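PDB 3FDH: SusD homolog, which probably binds glycans at the bacterial outer membrane and helps their uptake as a SusD-like lipoprotein. Local coordinates for residues A[38-43]-A[76-81]; A[228-233]-A[336-341]; A[272-277]-A[405-410]; A[293-296]-A[301-304]; A[464-469]-A[475-480]. One frame throughout, in Å; residues are numbered along the deposited sequence.

Contact 1: residues A[38-43]-A[76-81]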
# COMPACT_ATOMS: atom_id res chain seq x y z
N SER A 38 -3.06 3.46 4.78
CA SER A 38 -4.23 2.70 4.38
C SER A 38 -5.55 3.46 4.48
O SER A 38 -6.60 2.85 4.50
CB SER A 38 -4.28 1.41 5.16
OG SER A 38 -5.35 0.58 4.72
N GLY A 39 -5.42 4.77 4.54
CA GLY A 39 -6.53 5.73 4.52
C GLY A 39 -6.91 6.11 3.10
O GLY A 39 -6.86 5.30 2.19
N ASP A 40 -7.16 7.40 2.88
CA ASP A 40 -7.59 7.86 1.56
C ASP A 40 -6.59 7.56 0.46
O ASP A 40 -6.97 7.30 -0.63
CB ASP A 40 -7.83 9.37 1.52
CG ASP A 40 -8.98 9.85 2.41
OD1 ASP A 40 -9.84 9.04 2.78
OD2 ASP A 40 -8.99 11.07 2.74
N ILE A 41 -5.30 7.59 0.76
CA ILE A 41 -4.29 7.31 -0.28
C ILE A 41 -4.58 5.94 -0.89
O ILE A 41 -4.60 5.77 -2.11
CB ILE A 41 -2.85 7.32 0.28
CG1 ILE A 41 -2.46 8.72 0.75
CG2 ILE A 41 -1.84 6.88 -0.79
CD1 ILE A 41 -2.59 9.75 -0.28
N ASN A 42 -4.88 4.99 -0.00
CA ASN A 42 -5.13 3.58 -0.35
C ASN A 42 -6.49 3.43 -1.02
O ASN A 42 -6.68 2.65 -1.96
CB ASN A 42 -5.09 2.66 0.87
CG ASN A 42 -5.31 1.18 0.53
OD1 ASN A 42 -4.42 0.53 -0.04
ND2 ASN A 42 -6.44 0.59 1.01
N THR A 43 -7.43 4.21 -0.51
CA THR A 43 -8.80 4.18 -1.01
C THR A 43 -8.85 4.55 -2.50
O THR A 43 -9.45 3.84 -3.33
CB THR A 43 -9.72 5.04 -0.11
OG1 THR A 43 -9.74 4.40 1.20
CG2 THR A 43 -11.15 5.13 -0.73
N ASN A 76 -6.12 16.60 0.73
CA ASN A 76 -5.66 17.57 1.74
C ASN A 76 -5.51 16.97 3.13
O ASN A 76 -4.51 17.17 3.83
CB ASN A 76 -6.56 18.79 1.84
CG ASN A 76 -5.88 19.94 2.56
OD1 ASN A 76 -4.74 20.28 2.25
ND2 ASN A 76 -6.56 20.52 3.54
N ASN A 77 -6.51 16.20 3.53
CA ASN A 77 -6.47 15.54 4.83
C ASN A 77 -5.32 14.55 4.94
O ASN A 77 -4.58 14.53 5.95
CB ASN A 77 -7.77 14.81 5.14
CG ASN A 77 -8.89 15.75 5.50
OD1 ASN A 77 -8.67 16.91 5.86
ND2 ASN A 77 -10.13 15.25 5.40
N SER A 78 -5.15 13.74 3.90
CA SER A 78 -4.09 12.74 3.88
C SER A 78 -2.75 13.41 3.95
O SER A 78 -1.86 13.01 4.67
CB SER A 78 -4.14 11.91 2.62
OG SER A 78 -5.31 11.13 2.63
N TRP A 79 -2.62 14.44 3.13
CA TRP A 79 -1.43 15.30 3.07
C TRP A 79 -1.08 15.86 4.46
O TRP A 79 0.03 15.73 4.98
CB TRP A 79 -1.71 16.44 2.07
CG TRP A 79 -0.76 17.58 2.04
CD1 TRP A 79 -0.86 18.72 2.77
CD2 TRP A 79 0.40 17.75 1.19
NE1 TRP A 79 0.17 19.58 2.45
CE2 TRP A 79 0.95 19.00 1.49
CE3 TRP A 79 1.01 16.95 0.21
CZ2 TRP A 79 2.11 19.48 0.85
CZ3 TRP A 79 2.16 17.44 -0.42
CH2 TRP A 79 2.68 18.67 -0.10
N ASN A 80 -2.03 16.54 5.04
CA ASN A 80 -1.82 17.10 6.39
C ASN A 80 -1.46 16.03 7.40
O ASN A 80 -0.60 16.21 8.25
CB ASN A 80 -3.06 17.85 6.85
CG ASN A 80 -3.25 19.14 6.11
OD1 ASN A 80 -2.28 19.78 5.69
ND2 ASN A 80 -4.50 19.56 5.98
N GLY A 81 -2.07 14.88 7.26
CA GLY A 81 -1.87 13.76 8.20
C GLY A 81 -0.48 13.15 8.12
O GLY A 81 0.14 12.83 9.14
O HOH W 1 -7.49 13.15 2.05
O HOH W 2 -6.27 9.63 5.01
O HOH W 3 -10.12 12.35 4.75
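Direct touching between residues 38-43 and 76-81 is van der Waals packing around Ser78. The OG of Ser78 lies against the CB of Asp40 at 3.3 Å, and CD1 of Ile41 reaches CB of Ser78 at 3.9 Å. Ile41 does not face the second helix squarely at its CB; with CG1 anti to its carbonyl carbon (chi1 -66°) the CG1-CD1 arm swings across to meet the serine. No hydrogen bond runs straight from one segment to the other.

Water supplies the polar part. Water 1 lies 2.7 Å from OD2 of Asp40, to which it may donate, and accepts from the backbone N of Ser78 at 3.0 Å. Water 3 donates to the same carboxylate oxygen, OD2 of Asp40, over 2.6 Å and takes a hydrogen bond from ND2 of Asn77, whose side chain makes no direct contact with the first segment. Water 2 accepts from the backbone N of Asp40 at 3.2 Å and is hydrogen-bonded to OG of Ser78 at 3.0 Å. Water 3 thus holds OD2, water 1 may add a second bond that would help steady the carboxylate, and all three waters lie between the N-terminal turns of both helices.

Backbone bonding begins the first helix at its N-cap Gly39, whose O accepts from the N of Thr43. Helix 40-48 and helix 76-95 meet here by their opening turns. Behind the first, Asn42 and Thr43 pack on helix 250-258; beyond the second, Asn80 hydrogen-bonds to Ser469 of helix 468-473.

Contact 2: residues A[228-233]-A[336-341]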
# COMPACT_ATOMS: atom_id res chain seq x y z
N SER A 228 17.28 -10.63 2.48
CA SER A 228 17.85 -11.70 3.30
C SER A 228 17.92 -11.29 4.76
O SER A 228 17.97 -12.10 5.65
CB SER A 228 19.24 -12.13 2.81
OG SER A 228 20.25 -11.15 3.09
N LYS A 229 17.91 -10.00 4.98
CA LYS A 229 18.02 -9.46 6.33
C LYS A 229 16.67 -8.96 6.84
O LYS A 229 16.59 -8.29 7.88
CB LYS A 229 19.07 -8.35 6.36
CG LYS A 229 20.49 -8.88 6.15
CD LYS A 229 21.54 -7.76 6.16
CE LYS A 229 22.97 -8.31 6.01
NZ LYS A 229 23.23 -9.04 4.73
N SER A 230 15.62 -9.32 6.11
CA SER A 230 14.28 -8.91 6.45
C SER A 230 13.39 -10.06 6.90
O SER A 230 13.87 -11.05 7.44
CB SER A 230 13.69 -8.16 5.29
OG SER A 230 12.47 -7.53 5.63
N PHE A 231 12.10 -9.91 6.67
CA PHE A 231 11.09 -10.87 7.12
C PHE A 231 11.38 -12.29 6.67
O PHE A 231 11.65 -12.51 5.51
CB PHE A 231 9.68 -10.51 6.61
CG PHE A 231 9.33 -9.03 6.73
CD1 PHE A 231 9.59 -8.32 7.91
CD2 PHE A 231 8.59 -8.41 5.74
CE1 PHE A 231 9.23 -6.99 8.05
CE2 PHE A 231 8.21 -7.05 5.86
CZ PHE A 231 8.54 -6.35 7.06
N THR A 232 11.25 -13.23 7.59
CA THR A 232 11.52 -14.65 7.33
C THR A 232 10.21 -15.40 7.09
O THR A 232 10.20 -16.53 6.60
CB THR A 232 12.23 -15.32 8.51
OG1 THR A 232 11.35 -15.36 9.63
CG2 THR A 232 13.48 -14.56 8.91
N SER A 233 9.12 -14.75 7.47
CA SER A 233 7.76 -15.26 7.31
C SER A 233 6.75 -14.15 7.55
O SER A 233 7.10 -13.04 7.91
CB SER A 233 7.44 -16.38 8.30
OG SER A 233 7.31 -15.83 9.59
N HIS A 336 4.59 -11.10 1.74
CA HIS A 336 4.39 -11.43 0.32
C HIS A 336 5.02 -10.36 -0.55
O HIS A 336 5.65 -10.69 -1.54
CB HIS A 336 2.94 -11.78 -0.13
CG HIS A 336 1.88 -10.81 0.30
ND1 HIS A 336 1.27 -10.88 1.54
CD2 HIS A 336 1.30 -9.78 -0.36
CE1 HIS A 336 0.37 -9.91 1.63
NE2 HIS A 336 0.39 -9.22 0.49
N GLU A 337 4.86 -9.11 -0.16
CA GLU A 337 5.47 -8.02 -0.93
C GLU A 337 6.99 -8.22 -0.98
O GLU A 337 7.64 -8.04 -2.01
CB GLU A 337 5.18 -6.61 -0.37
CG GLU A 337 5.98 -5.58 -1.10
CD GLU A 337 5.91 -4.17 -0.54
OE1 GLU A 337 5.04 -3.81 0.28
OE2 GLU A 337 6.80 -3.41 -0.91
N LEU A 338 7.55 -8.63 0.14
CA LEU A 338 9.01 -8.80 0.19
C LEU A 338 9.45 -9.93 -0.74
O LEU A 338 10.50 -9.89 -1.39
CB LEU A 338 9.46 -9.06 1.64
CG LEU A 338 10.95 -9.07 1.88
CD1 LEU A 338 11.50 -7.67 1.86
CD2 LEU A 338 11.23 -9.81 3.23
N MSE A 339 8.63 -10.94 -0.82
CA MSE A 339 8.97 -12.11 -1.67
C MSE A 339 8.81 -11.78 -3.14
O MSE A 339 9.50 -12.36 -3.99
CB MSE A 339 8.16 -13.36 -1.29
CG MSE A 339 8.49 -13.90 0.12
SE MSE A 339 10.36 -14.36 0.38
CE MSE A 339 11.07 -12.83 1.08
N PHE A 340 7.90 -10.84 -3.42
CA PHE A 340 7.68 -10.35 -4.78
C PHE A 340 8.83 -9.45 -5.20
O PHE A 340 9.19 -9.36 -6.38
CB PHE A 340 6.33 -9.65 -4.94
CG PHE A 340 5.16 -10.58 -5.07
CD1 PHE A 340 5.02 -11.40 -6.20
CD2 PHE A 340 4.18 -10.62 -4.10
CE1 PHE A 340 3.96 -12.28 -6.33
CE2 PHE A 340 3.11 -11.51 -4.23
CZ PHE A 340 3.00 -12.33 -5.37
N LEU A 341 9.42 -8.79 -4.21
CA LEU A 341 10.58 -7.96 -4.48
C LEU A 341 11.74 -8.85 -4.81
O LEU A 341 12.54 -8.61 -5.72
CB LEU A 341 10.90 -7.02 -3.32
CG LEU A 341 10.07 -5.75 -3.21
CD1 LEU A 341 10.14 -5.09 -1.83
CD2 LEU A 341 10.52 -4.83 -4.33
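Leu338, packed on Ser230 and Phe231, carries nearly all of the contact between helical residues 336-341 and the loop 228-233. Along the helix, Glu337 comes first and turns to another neighbour, forming a salt bridge with Arg204. At the next residue, the CG of Leu338 stands anti to the backbone N (chi1 -172°), which sends both methyls out from the helix to the loop. CD2 goes deepest: it lies 3.5 Å from OG of Ser230 and equally 3.5 Å from the backbone N of Phe231, and it packs on CB of Phe231 at 3.8 Å. It also meets the phenyl ring obliquely, at CD2 of Phe231 3.9 Å away. CD1 of Leu338 stays on the serine, 3.9 Å from OG of Ser230. That hydroxyl also lies over one face of the Phe231 ring, toward the rim, while its hydrogen bond goes to Lys196 O, so a polar group beside a leucine is nonetheless satisfied. Next in sequence, the selenomethionine Met339 adds little, its CE only approaching O of Phe231.

This is buried packing that lays the loop following helix 216-228 on helix 335-348. Phe231 also rests on Phe197 of helix 191-208, and Met339 and Phe340 pack against helix 354-379.

Contact 3: residues A[272-277]-A[405-410]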
# COMPACT_ATOMS: atom_id res chain seq x y z
N LEU A 272 -10.41 -14.73 -13.32
CA LEU A 272 -11.12 -15.76 -14.07
C LEU A 272 -10.20 -16.38 -15.09
O LEU A 272 -10.24 -17.57 -15.33
CB LEU A 272 -12.38 -15.20 -14.79
CG LEU A 272 -13.59 -14.84 -13.91
CD1 LEU A 272 -14.60 -13.96 -14.70
CD2 LEU A 272 -14.24 -16.14 -13.39
N ALA A 273 -9.34 -15.56 -15.66
CA ALA A 273 -8.46 -16.04 -16.72
C ALA A 273 -7.48 -17.04 -16.13
O ALA A 273 -7.09 -17.99 -16.77
CB ALA A 273 -7.72 -14.90 -17.37
N TYR A 274 -7.08 -16.79 -14.90
CA TYR A 274 -6.14 -17.66 -14.18
C TYR A 274 -6.79 -18.78 -13.42
O TYR A 274 -6.14 -19.72 -13.00
CB TYR A 274 -5.37 -16.81 -13.15
CG TYR A 274 -4.20 -16.08 -13.72
CD1 TYR A 274 -4.34 -14.83 -14.32
CD2 TYR A 274 -2.93 -16.61 -13.64
CE1 TYR A 274 -3.28 -14.18 -14.84
CE2 TYR A 274 -1.85 -15.96 -14.16
CZ TYR A 274 -2.03 -14.74 -14.75
OH TYR A 274 -0.97 -14.09 -15.29
N ASN A 275 -8.09 -18.65 -13.25
CA ASN A 275 -8.81 -19.52 -12.37
C ASN A 275 -8.17 -19.41 -10.99
O ASN A 275 -7.96 -20.36 -10.29
CB ASN A 275 -8.83 -20.95 -12.83
CG ASN A 275 -9.81 -21.80 -12.06
OD1 ASN A 275 -10.79 -21.30 -11.51
ND2 ASN A 275 -9.56 -23.11 -12.02
N ASP A 276 -7.81 -18.19 -10.66
CA ASP A 276 -7.23 -17.88 -9.35
C ASP A 276 -8.25 -18.32 -8.25
O ASP A 276 -9.46 -18.17 -8.41
CB ASP A 276 -6.86 -16.39 -9.32
CG ASP A 276 -6.27 -15.93 -7.99
OD1 ASP A 276 -6.98 -15.98 -6.96
OD2 ASP A 276 -5.10 -15.47 -8.01
N PRO A 277 -7.79 -18.95 -7.17
CA PRO A 277 -8.72 -19.37 -6.12
C PRO A 277 -9.69 -18.28 -5.62
O PRO A 277 -10.79 -18.57 -5.19
CB PRO A 277 -7.80 -19.75 -4.97
CG PRO A 277 -6.45 -19.98 -5.59
CD PRO A 277 -6.38 -19.20 -6.83
N LYS A 405 3.13 -21.69 -12.44
CA LYS A 405 4.50 -22.12 -12.76
C LYS A 405 4.78 -22.02 -14.27
O LYS A 405 5.80 -21.48 -14.71
CB LYS A 405 4.75 -23.55 -12.21
CG LYS A 405 6.18 -24.03 -12.37
CD LYS A 405 6.33 -25.53 -12.10
CE LYS A 405 6.23 -25.89 -10.62
NZ LYS A 405 6.47 -27.36 -10.38
N ALA A 406 3.85 -22.53 -15.06
CA ALA A 406 4.02 -22.52 -16.51
C ALA A 406 4.04 -21.09 -17.07
O ALA A 406 4.81 -20.78 -17.97
CB ALA A 406 2.95 -23.37 -17.21
N LYS A 407 3.22 -20.21 -16.50
CA LYS A 407 3.13 -18.82 -16.97
C LYS A 407 4.40 -18.09 -16.62
O LYS A 407 4.90 -17.26 -17.38
CB LYS A 407 1.89 -18.12 -16.39
CG LYS A 407 0.60 -18.66 -16.96
CD LYS A 407 -0.58 -18.00 -16.33
CE LYS A 407 -1.94 -18.62 -16.73
NZ LYS A 407 -2.32 -18.45 -18.17
N TYR A 408 4.95 -18.46 -15.47
CA TYR A 408 6.20 -17.86 -15.00
C TYR A 408 7.34 -18.26 -15.95
O TYR A 408 8.16 -17.44 -16.35
CB TYR A 408 6.55 -18.28 -13.55
CG TYR A 408 8.02 -18.07 -13.30
CD1 TYR A 408 8.53 -16.78 -13.08
CD2 TYR A 408 8.91 -19.15 -13.35
CE1 TYR A 408 9.89 -16.58 -12.92
CE2 TYR A 408 10.26 -18.95 -13.17
CZ TYR A 408 10.76 -17.67 -12.97
OH TYR A 408 12.11 -17.50 -12.82
N ALA A 409 7.37 -19.56 -16.29
CA ALA A 409 8.39 -20.12 -17.20
C ALA A 409 8.39 -19.35 -18.52
O ALA A 409 9.44 -19.01 -19.08
CB ALA A 409 8.15 -21.60 -17.47
N ALA A 410 7.18 -19.05 -18.98
CA ALA A 410 6.98 -18.36 -20.26
C ALA A 410 7.37 -16.89 -20.26
O ALA A 410 7.92 -16.39 -21.23
CB ALA A 410 5.56 -18.53 -20.77
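Tyr274 and Lys407 make the whole of this contact, aliphatic chain against aromatic ring. The close part is narrow. CE of Lys407 packs 3.7 Å from CE2 and 3.8 Å from CD2 of Tyr274; the 3.2 Å between CD of Lys407 and CE2 of Tyr274 is unusually short and carries little weight on its own. The lysine crosses obliquely beside the CD2-CE2 bond of the ring, extended as far as CE and then bent at the last torsion (chi4 -66°). The bend leaves NZ higher above the ring plane than CE, 5.0 Å from the centroid of Tyr274 and 20° off its normal, a long cation-pi approach that is at most weakly attractive.

Tyr274 is the last residue of helix 265-274, which closes in a Schellman motif with Asn275, at positive phi, as the C-prime residue; the ring extends from this helix end to the side of helix 393-410. Its hydroxyl hydrogen-bonds to OE1 of Glu415 in helix 412-423. A leucine in place of Tyr274 would probably leave Glu415 without this partner and the Lys407 chain with less to lie on. In contrast to the side-chain meeting, the rest is loose: the nearest CA atoms, those of Tyr274 and Lys407, are 9.8 Å apart, and Ala273, Ala406 and Ala409 are exposed at the protein surface.

Contact 4: residues A[293-296]-A[301-304]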
# COMPACT_ATOMS: atom_id res chain seq x y z
N SER A 293 -24.83 -12.90 -1.28
CA SER A 293 -24.37 -14.24 -1.58
C SER A 293 -22.95 -14.22 -2.07
O SER A 293 -22.56 -13.32 -2.81
CB SER A 293 -25.25 -14.89 -2.64
OG SER A 293 -26.58 -14.99 -2.18
N GLN A 294 -22.18 -15.21 -1.66
CA GLN A 294 -20.79 -15.36 -2.10
C GLN A 294 -20.88 -16.10 -3.44
O GLN A 294 -21.41 -17.20 -3.51
CB GLN A 294 -20.01 -16.15 -1.07
CG GLN A 294 -18.56 -16.37 -1.34
CD GLN A 294 -17.92 -17.24 -0.28
OE1 GLN A 294 -18.59 -18.04 0.35
NE2 GLN A 294 -16.61 -17.07 -0.08
N VAL A 295 -20.37 -15.45 -4.48
CA VAL A 295 -20.46 -15.94 -5.86
C VAL A 295 -19.17 -15.80 -6.67
O VAL A 295 -18.25 -15.09 -6.29
CB VAL A 295 -21.62 -15.22 -6.64
CG1 VAL A 295 -23.01 -15.48 -5.98
CG2 VAL A 295 -21.36 -13.72 -6.75
N ALA A 296 -19.09 -16.55 -7.76
CA ALA A 296 -17.94 -16.50 -8.67
C ALA A 296 -17.96 -15.18 -9.40
O ALA A 296 -19.01 -14.57 -9.58
CB ALA A 296 -17.95 -17.68 -9.67
N SER A 301 -25.07 -12.54 -11.06
CA SER A 301 -25.70 -11.99 -9.85
C SER A 301 -24.75 -11.16 -9.01
O SER A 301 -25.17 -10.47 -8.08
CB SER A 301 -26.33 -13.07 -8.98
OG SER A 301 -25.40 -13.97 -8.44
N LEU A 302 -23.47 -11.20 -9.35
CA LEU A 302 -22.49 -10.38 -8.65
C LEU A 302 -22.68 -8.92 -8.96
O LEU A 302 -22.41 -8.04 -8.15
CB LEU A 302 -21.06 -10.79 -9.03
CG LEU A 302 -19.93 -9.91 -8.49
CD1 LEU A 302 -19.96 -9.89 -6.93
CD2 LEU A 302 -18.59 -10.41 -9.03
N VAL A 303 -23.16 -8.67 -10.17
CA VAL A 303 -23.33 -7.31 -10.66
C VAL A 303 -22.02 -6.51 -10.43
O VAL A 303 -21.98 -5.51 -9.69
CB VAL A 303 -24.56 -6.60 -10.03
CG1 VAL A 303 -24.85 -5.26 -10.77
CG2 VAL A 303 -25.79 -7.50 -10.04
N PRO A 304 -20.93 -6.95 -11.07
CA PRO A 304 -19.70 -6.15 -10.92
C PRO A 304 -19.83 -4.80 -11.59
O PRO A 304 -20.65 -4.59 -12.49
CB PRO A 304 -18.62 -7.04 -11.58
CG PRO A 304 -19.39 -7.81 -12.64
CD PRO A 304 -20.78 -8.02 -12.07
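The chi1 of -61° at Val295 splits its two methyls between neighbouring residues: CG1 stands anti to the carbonyl carbon and meets Ser301, while CG2, lodged between the backbone N and the carbonyl carbon, meets Leu302. In Leu302 the CG is anti to the backbone N (chi1 174°), and its side chain passes obliquely beside the valine. The closest apolar pair is CG2 of Val295 with CB of Leu302 at 3.7 Å; the same methyl lies 4.1 Å from CD1 of Leu302. CG1 of Val295 touches OG of Ser301 at 3.7 Å. This is only packing for the hydroxyl, whose hydrogen bond goes to OD1 of Asp299 within the connecting turn. A looser touch, 4.2 Å, links O of Ala296 to CD2 of Leu302.

Phe283 of strand 283-284 also packs on Leu302 and hydrogen-bonds through its backbone to Val295. Ser301, in contrast, is exposed.

Only four residues separate the segments: the chain leaving strand 292-293 loops round and returns to Val295, against which the end of a 3-10 turn, residues 301-302, is laid. Valine and leucine close the base of a short surface loop, local hydrophobic packing beside the small strands 283-284 and 292-293.

Contact 5: residues A[464-469]-A[475-480]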
# COMPACT_ATOMS: atom_id res chain seq x y z
N TYR A 464 -0.69 12.28 -7.04
CA TYR A 464 -1.79 12.91 -6.28
C TYR A 464 -1.53 14.41 -6.24
O TYR A 464 -0.38 14.84 -6.11
CB TYR A 464 -1.87 12.43 -4.85
CG TYR A 464 -2.41 11.00 -4.76
CD1 TYR A 464 -2.40 10.21 -5.87
CD2 TYR A 464 -2.87 10.49 -3.57
CE1 TYR A 464 -2.87 8.89 -5.79
CE2 TYR A 464 -3.32 9.23 -3.49
CZ TYR A 464 -3.33 8.44 -4.58
OH TYR A 464 -3.80 7.14 -4.39
N PRO A 465 -2.61 15.22 -6.29
CA PRO A 465 -2.39 16.65 -6.19
C PRO A 465 -2.02 17.13 -4.78
O PRO A 465 -2.45 16.58 -3.76
CB PRO A 465 -3.77 17.23 -6.59
CG PRO A 465 -4.75 16.16 -6.23
CD PRO A 465 -4.03 14.90 -6.57
N TYR A 466 -1.21 18.17 -4.75
CA TYR A 466 -0.80 18.79 -3.48
C TYR A 466 -2.01 19.30 -2.70
O TYR A 466 -3.03 19.75 -3.27
CB TYR A 466 0.15 19.97 -3.71
CG TYR A 466 1.46 19.63 -4.42
CD1 TYR A 466 2.45 18.89 -3.78
CD2 TYR A 466 1.70 20.06 -5.72
CE1 TYR A 466 3.65 18.55 -4.44
CE2 TYR A 466 2.91 19.75 -6.38
CZ TYR A 466 3.88 19.02 -5.73
OH TYR A 466 5.04 18.71 -6.38
N GLY A 467 -1.87 19.26 -1.38
CA GLY A 467 -2.93 19.68 -0.47
C GLY A 467 -3.13 21.16 -0.52
O GLY A 467 -2.19 21.93 -0.59
N ASN A 468 -4.40 21.56 -0.49
CA ASN A 468 -4.74 22.98 -0.61
C ASN A 468 -4.28 23.77 0.60
O ASN A 468 -4.19 24.99 0.57
CB ASN A 468 -6.24 23.23 -0.89
CG ASN A 468 -7.15 22.79 0.24
OD1 ASN A 468 -7.38 21.62 0.43
ND2 ASN A 468 -7.72 23.74 0.96
N SER A 469 -3.98 23.05 1.67
CA SER A 469 -3.51 23.71 2.87
C SER A 469 -2.20 24.37 2.54
O SER A 469 -1.90 25.43 3.05
CB SER A 469 -3.32 22.75 4.03
OG SER A 469 -4.59 22.49 4.62
N PRO A 475 3.67 29.57 -1.54
CA PRO A 475 3.66 29.99 -2.94
C PRO A 475 4.35 29.04 -3.90
O PRO A 475 4.02 28.99 -5.09
CB PRO A 475 4.39 31.33 -2.91
CG PRO A 475 4.26 31.82 -1.51
CD PRO A 475 4.23 30.59 -0.65
N GLU A 476 5.28 28.27 -3.35
CA GLU A 476 6.08 27.35 -4.16
C GLU A 476 5.23 26.15 -4.51
O GLU A 476 5.22 25.66 -5.65
CB GLU A 476 7.32 26.92 -3.38
CG GLU A 476 8.35 26.22 -4.23
CD GLU A 476 9.72 26.16 -3.55
OE1 GLU A 476 9.94 26.90 -2.56
OE2 GLU A 476 10.59 25.42 -4.05
N VAL A 477 4.46 25.73 -3.53
CA VAL A 477 3.59 24.58 -3.70
C VAL A 477 2.42 25.02 -4.58
O VAL A 477 1.92 24.28 -5.42
CB VAL A 477 3.11 24.02 -2.35
CG1 VAL A 477 2.16 22.83 -2.58
CG2 VAL A 477 4.31 23.54 -1.52
N LYS A 478 1.99 26.26 -4.38
CA LYS A 478 0.88 26.79 -5.18
C LYS A 478 1.30 26.80 -6.64
O LYS A 478 0.57 26.36 -7.53
CB LYS A 478 0.51 28.22 -4.77
CG LYS A 478 -0.65 28.79 -5.58
CD LYS A 478 -0.92 30.26 -5.22
CE LYS A 478 -2.25 30.72 -5.82
NZ LYS A 478 -2.45 32.21 -5.77
N ALA A 479 2.52 27.25 -6.88
CA ALA A 479 3.02 27.34 -8.24
C ALA A 479 3.12 25.95 -8.87
O ALA A 479 2.75 25.77 -10.03
CB ALA A 479 4.39 28.06 -8.28
N ALA A 480 3.56 24.96 -8.09
CA ALA A 480 3.73 23.60 -8.59
C ALA A 480 2.40 22.90 -8.87
O ALA A 480 2.29 22.06 -9.77
CB ALA A 480 4.54 22.75 -7.62
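Tyr466 leans its side chain on the helical residues 475-480 from CB almost to the tip. The first atom, CB of Tyr466, packs against CG1 of Val477 at 3.7 Å. One bond further, CG of Tyr466 is 3.8 Å from that same methyl, and CD1 of the ring still touches it at 4.1 Å. With CG anti to the carbonyl carbon (chi1 -60°), the ring runs along the helix to the next turn, where CE2 of Tyr466 meets CB of Ala480 at 3.6 Å. Both aliphatic groups approach the ring obliquely. Val477 and Ala480 are three residues apart, hence neighbours on one flank of the helix, and together they form the surface on which the tyrosine rests; Val477 helps by holding CG1 anti to its own backbone N (chi1 178°). At the tip, OH of Tyr466 passes beyond both and hydrogen-bonds to the backbone O of Asp129, so this buried hydroxyl is satisfied. An alanine at Tyr466 is likely to leave Asp129 O without that donor and open a gap beside Val477 and Ala480.

The contact folds the C-terminal region on itself around helix 468-473, placing helix 475-481 beside the extended residues that precede Gly467. Strand 151-152 joins the packing through Met151, which touches Tyr466, Val477 and Ala480, while Phe127 of helix 106-127 also packs on the tyrosine.

Contacts 1 and 5 are direct neighbours, their centres 15 Å apart: Tyr464 OH lies 2.8 Å from Ile41 O, and Asn76 OD1 lies 2.9 Å from Ser469 N, both probable hydrogen bonds, so the C-terminal region is tied to the opening turns of two early helices. Contacts 2 and 3 lie across the chain's centre from this pair, 22 Å apart between centres, and their segments alternate along the sequence. Contact 4 is nested within the loops closed by both and comes within about 5 Å of contact 3, nearest atoms, without touching it. Contacts 3 and 5 are the farthest apart, 43 Å between centres.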